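Local coordinates for integron gene cassette protein HFX_CASS3 (Uncultured bacterium, PDB 3FYN) that is of unknown function but belongs to the acetyltransferase (GNAT) family and so may transfer an acetyl group from acetyl-CoA to an unidentified acceptor, at residues L90-V103 with C129-T141. Residues are numbered along the deposited sequence; the frame is centred on the assembly and turned at random.
Sequences LGFSMEYGGLRGFV and CCDLGVRALLVET
In Arg135, chi1 of -48° sets CG beside the backbone N, and further bends at chi2 and chi3 fold the side chain back so that the guanidinium lays one face over the peptide between Gly97 and Gly98. Gly98, having no side chain, lets NH1 of Arg135 come within 3.6 Å of its CA. Nearer the backbone, Arg135 CB packs 3.6 Å from Tyr96 CB. One water joins NE, weakly, to Tyr96 O; another links Leu99 N to Gly133 O. An alanine in place of Arg135 would probably leave the Gly97-Gly98 peptide without its flat cover and cost the water on Tyr96 O its weak bond to NE. Next along, Ala136 CB sits over a face of the Tyr96 ring, 3.9 Å from its centroid, a CH-pi contact.

Just before the strand, Arg135 N gives a nearly straight bond to Leu99 O (2.8 Å); the parallel pairing then runs from Gly101 N to Ala136 O, Leu138 N to Gly101 O and Val103 N to Leu138 O. Leu138 CD1 meets Phe102 CE1 at 3.8 Å and also touches Arg100, whose NH1 pairs with Glu140 of the second subunit.

Strands 98-108 and 136-140 thus close a right-handed beta-alpha-beta crossover through helix 117-131, which covers Val103 and Leu137, while strand 136-140 continues the sheet into the second subunit through an antiparallel ladder.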
loop_
_atom_site.group_PDB
_atom_site.type_symbol
_atom_site.label_atom_id
_atom_site.label_comp_id
_atom_site.label_asym_id
_atom_site.label_seq_id
_atom_site.Cartn_x
_atom_site.Cartn_y
_atom_site.Cartn_z
ATOM N N LEU A 90 0.493 0.911 6.561
ATOM C CA LEU A 90 1.542 -0.087 6.385
ATOM C C LEU A 90 1.059 -1.256 5.545
ATOM O O LEU A 90 -0.090 -1.672 5.653
ATOM C CB LEU A 90 1.998 -0.603 7.750
ATOM C CG LEU A 90 2.605 0.464 8.661
ATOM C CD1 LEU A 90 2.847 -0.082 10.060
ATOM C CD2 LEU A 90 3.892 1.005 8.056
ATOM N N GLY A 91 1.952 -1.789 4.719
ATOM C CA GLY A 91 1.635 -2.936 3.889
ATOM C C GLY A 91 2.895 -3.681 3.500
ATOM O O GLY A 91 3.983 -3.114 3.468
ATOM N N PHE A 92 2.761 -4.965 3.214
ATOM C CA PHE A 92 3.922 -5.739 2.810
ATOM C C PHE A 92 4.361 -5.420 1.387
ATOM O O PHE A 92 3.541 -5.092 0.528
ATOM C CB PHE A 92 3.653 -7.232 2.935
ATOM C CG PHE A 92 4.901 -8.049 3.061
ATOM C CD1 PHE A 92 5.559 -8.131 4.274
ATOM C CD2 PHE A 92 5.425 -8.723 1.969
ATOM C CE1 PHE A 92 6.713 -8.876 4.405
ATOM C CE2 PHE A 92 6.582 -9.469 2.093
ATOM C CZ PHE A 92 7.227 -9.544 3.313
ATOM N N SER A 93 5.662 -5.548 1.148
ATOM C CA SER A 93 6.253 -5.281 -0.158
ATOM C C SER A 93 7.253 -6.373 -0.526
ATOM O O SER A 93 8.267 -6.546 0.154
ATOM C CB SER A 93 6.972 -3.927 -0.133
ATOM O OG SER A 93 7.861 -3.781 -1.233
HETATM N N MSE A 94 6.988 -7.108 -1.599
HETATM C CA MSE A 94 7.949 -8.109 -2.044
HETATM C C MSE A 94 9.215 -7.442 -2.567
HETATM O O MSE A 94 10.311 -8.002 -2.466
HETATM C CB MSE A 94 7.343 -9.011 -3.120
HETATM C CG MSE A 94 6.174 -9.847 -2.625
HETATM SE SE MSE A 94 6.613 -11.177 -1.282
HETATM C CE MSE A 94 8.179 -11.963 -2.113
ATOM N N GLU A 95 9.074 -6.242 -3.122
ATOM C CA GLU A 95 10.234 -5.537 -3.654
ATOM C C GLU A 95 11.279 -5.311 -2.565
ATOM O O GLU A 95 12.481 -5.381 -2.822
ATOM C CB GLU A 95 9.829 -4.200 -4.280
ATOM C CG GLU A 95 11.013 -3.390 -4.796
ATOM C CD GLU A 95 10.607 -2.056 -5.393
ATOM O OE1 GLU A 95 9.414 -1.694 -5.308
ATOM O OE2 GLU A 95 11.491 -1.363 -5.939
ATOM N N TYR A 96 10.813 -5.052 -1.346
ATOM C CA TYR A 96 11.714 -4.773 -0.231
ATOM C C TYR A 96 11.825 -5.923 0.764
ATOM O O TYR A 96 12.645 -5.879 1.679
ATOM C CB TYR A 96 11.304 -3.478 0.482
ATOM C CG TYR A 96 11.653 -2.259 -0.336
ATOM C CD1 TYR A 96 12.908 -1.668 -0.235
ATOM C CD2 TYR A 96 10.743 -1.727 -1.244
ATOM C CE1 TYR A 96 13.240 -0.571 -1.000
ATOM C CE2 TYR A 96 11.067 -0.630 -2.018
ATOM C CZ TYR A 96 12.314 -0.050 -1.885
ATOM O OH TYR A 96 12.652 1.042 -2.650
ATOM N N GLY A 97 11.010 -6.955 0.574
ATOM C CA GLY A 97 10.993 -8.079 1.489
ATOM C C GLY A 97 10.639 -7.659 2.901
ATOM O O GLY A 97 11.180 -8.172 3.877
ATOM N N GLY A 98 9.722 -6.710 3.018
ATOM C CA GLY A 98 9.287 -6.252 4.321
ATOM C C GLY A 98 8.191 -5.219 4.178
ATOM O O GLY A 98 7.630 -5.035 3.094
ATOM N N LEU A 99 7.882 -4.537 5.272
ATOM C CA LEU A 99 6.841 -3.522 5.242
ATOM C C LEU A 99 7.276 -2.283 4.475
ATOM O O LEU A 99 8.429 -1.862 4.537
ATOM C CB LEU A 99 6.445 -3.116 6.660
ATOM C CG LEU A 99 5.681 -4.143 7.498
ATOM C CD1 LEU A 99 5.374 -3.552 8.858
ATOM C CD2 LEU A 99 4.403 -4.583 6.792
ATOM N N ARG A 100 6.341 -1.702 3.742
ATOM C CA ARG A 100 6.521 -0.356 3.240
ATOM C C ARG A 100 5.397 0.482 3.808
ATOM O O ARG A 100 4.368 -0.045 4.231
ATOM C CB ARG A 100 6.511 -0.314 1.719
ATOM C CG ARG A 100 5.180 -0.665 1.107
ATOM C CD ARG A 100 5.283 -0.676 -0.402
ATOM N NE ARG A 100 4.007 -0.993 -1.025
ATOM C CZ ARG A 100 3.795 -0.964 -2.336
ATOM N NH1 ARG A 100 4.784 -0.644 -3.161
ATOM N NH2 ARG A 100 2.599 -1.262 -2.819
ATOM N N GLY A 101 5.597 1.789 3.827
ATOM C CA GLY A 101 4.599 2.679 4.381
ATOM C C GLY A 101 4.110 3.670 3.355
ATOM O O GLY A 101 4.794 3.948 2.367
ATOM N N PHE A 102 2.908 4.187 3.590
ATOM C CA PHE A 102 2.352 5.262 2.787
ATOM C C PHE A 102 1.986 6.433 3.677
ATOM O O PHE A 102 1.415 6.247 4.764
ATOM C CB PHE A 102 1.075 4.788 2.093
ATOM C CG PHE A 102 1.294 3.669 1.124
ATOM C CD1 PHE A 102 1.375 3.920 -0.232
ATOM C CD2 PHE A 102 1.437 2.364 1.572
ATOM C CE1 PHE A 102 1.580 2.885 -1.132
ATOM C CE2 PHE A 102 1.641 1.327 0.681
ATOM C CZ PHE A 102 1.716 1.588 -0.671
ATOM N N VAL A 103 2.307 7.638 3.217
ATOM C CA VAL A 103 1.704 8.836 3.786
ATOM C C VAL A 103 0.312 8.891 3.164
ATOM O O VAL A 103 0.120 9.406 2.063
ATOM C CB VAL A 103 2.513 10.112 3.477
ATOM C CG1 VAL A 103 1.857 11.323 4.128
ATOM C CG2 VAL A 103 3.949 9.954 3.971
ATOM N N CYS A 129 8.788 5.220 10.751
ATOM C CA CYS A 129 9.049 4.114 9.837
ATOM C C CYS A 129 10.368 3.418 10.151
ATOM O O CYS A 129 10.421 2.195 10.245
ATOM C CB CYS A 129 9.051 4.605 8.391
ATOM S SG CYS A 129 7.404 4.937 7.728
ATOM N N CYS A 130 11.438 4.192 10.313
ATOM C CA CYS A 130 12.737 3.594 10.599
ATOM C C CYS A 130 12.700 2.819 11.911
ATOM O O CYS A 130 13.264 1.729 12.014
ATOM C CB CYS A 130 13.835 4.656 10.623
ATOM S SG CYS A 130 14.135 5.443 9.010
ATOM N N ASP A 131 12.026 3.378 12.909
ATOM C CA ASP A 131 11.884 2.707 14.196
ATOM C C ASP A 131 11.142 1.375 14.065
ATOM O O ASP A 131 11.365 0.449 14.846
ATOM C CB ASP A 131 11.175 3.612 15.210
ATOM C CG ASP A 131 12.030 4.794 15.648
ATOM O OD1 ASP A 131 13.263 4.776 15.438
ATOM O OD2 ASP A 131 11.459 5.750 16.212
ATOM N N LEU A 132 10.262 1.288 13.074
ATOM C CA LEU A 132 9.450 0.093 12.858
ATOM C C LEU A 132 10.083 -0.890 11.876
ATOM O O LEU A 132 9.521 -1.954 11.610
ATOM C CB LEU A 132 8.059 0.491 12.361
ATOM C CG LEU A 132 7.166 1.208 13.377
ATOM C CD1 LEU A 132 5.922 1.771 12.705
ATOM C CD2 LEU A 132 6.796 0.268 14.514
ATOM N N GLY A 133 11.243 -0.536 11.333
ATOM C CA GLY A 133 11.894 -1.373 10.340
ATOM C C GLY A 133 11.204 -1.341 8.987
ATOM O O GLY A 133 11.381 -2.252 8.168
ATOM N N VAL A 134 10.410 -0.294 8.757
ATOM C CA VAL A 134 9.745 -0.084 7.474
ATOM C C VAL A 134 10.790 0.243 6.406
ATOM O O VAL A 134 11.700 1.040 6.644
ATOM C CB VAL A 134 8.674 1.029 7.588
ATOM C CG1 VAL A 134 8.071 1.370 6.229
ATOM C CG2 VAL A 134 7.589 0.600 8.567
ATOM N N ARG A 135 10.665 -0.382 5.238
ATOM C CA ARG A 135 11.749 -0.394 4.258
ATOM C C ARG A 135 11.673 0.712 3.211
ATOM O O ARG A 135 12.651 0.979 2.509
ATOM C CB ARG A 135 11.805 -1.751 3.553
ATOM C CG ARG A 135 11.747 -2.956 4.484
ATOM C CD ARG A 135 13.015 -3.095 5.311
ATOM N NE ARG A 135 13.514 -4.470 5.298
ATOM C CZ ARG A 135 12.957 -5.485 5.955
ATOM N NH1 ARG A 135 11.869 -5.290 6.685
ATOM N NH2 ARG A 135 13.488 -6.700 5.876
ATOM N N ALA A 136 10.511 1.341 3.091
ATOM C CA ALA A 136 10.308 2.399 2.110
ATOM C C ALA A 136 9.064 3.186 2.494
ATOM O O ALA A 136 8.195 2.675 3.198
ATOM C CB ALA A 136 10.163 1.813 0.698
ATOM N N LEU A 137 8.998 4.435 2.051
ATOM C CA LEU A 137 7.875 5.306 2.376
ATOM C C LEU A 137 7.436 6.012 1.103
ATOM O O LEU A 137 8.242 6.671 0.444
ATOM C CB LEU A 137 8.284 6.325 3.450
ATOM C CG LEU A 137 7.193 7.272 3.963
ATOM C CD1 LEU A 137 6.019 6.484 4.518
ATOM C CD2 LEU A 137 7.752 8.228 5.012
ATOM N N LEU A 138 6.161 5.851 0.756
ATOM C CA LEU A 138 5.612 6.369 -0.492
ATOM C C LEU A 138 4.497 7.374 -0.219
ATOM O O LEU A 138 3.935 7.410 0.873
ATOM C CB LEU A 138 5.033 5.226 -1.337
ATOM C CG LEU A 138 5.882 3.976 -1.598
ATOM C CD1 LEU A 138 5.132 3.001 -2.508
ATOM C CD2 LEU A 138 7.207 4.352 -2.204
ATOM N N VAL A 139 4.175 8.186 -1.219
ATOM C CA VAL A 139 3.021 9.075 -1.126
ATOM C C VAL A 139 2.415 9.293 -2.503
ATOM O O VAL A 139 3.137 9.462 -3.485
ATOM C CB VAL A 139 3.380 10.442 -0.485
ATOM C CG1 VAL A 139 4.409 11.183 -1.321
ATOM C CG2 VAL A 139 2.131 11.292 -0.295
ATOM N N GLU A 140 1.087 9.261 -2.565
ATOM C CA GLU A 140 0.350 9.585 -3.782
ATOM C C GLU A 140 0.093 11.080 -3.829
ATOM O O GLU A 140 -0.291 11.677 -2.824
ATOM C CB GLU A 140 -0.999 8.869 -3.805
ATOM C CG GLU A 140 -0.940 7.368 -3.981
ATOM C CD GLU A 140 -2.326 6.755 -4.084
ATOM O OE1 GLU A 140 -3.264 7.466 -4.504
ATOM O OE2 GLU A 140 -2.480 5.563 -3.745
ATOM N N THR A 141 0.297 11.681 -4.996
ATOM C CA THR A 141 0.032 13.104 -5.177
ATOM C C THR A 141 -0.663 13.362 -6.510
ATOM O O THR A 141 -0.845 12.446 -7.309
ATOM C CB THR A 141 1.324 13.927 -5.126
ATOM O OG1 THR A 141 2.268 13.389 -6.060
ATOM C CG2 THR A 141 1.924 13.892 -3.730
HETATM O O HOH W 1 14.390 -4.065 2.622
HETATM O O HOH W 2 9.523 -4.676 7.634
HETATM O O HOH W 3 -0.549 8.660 -0.426
#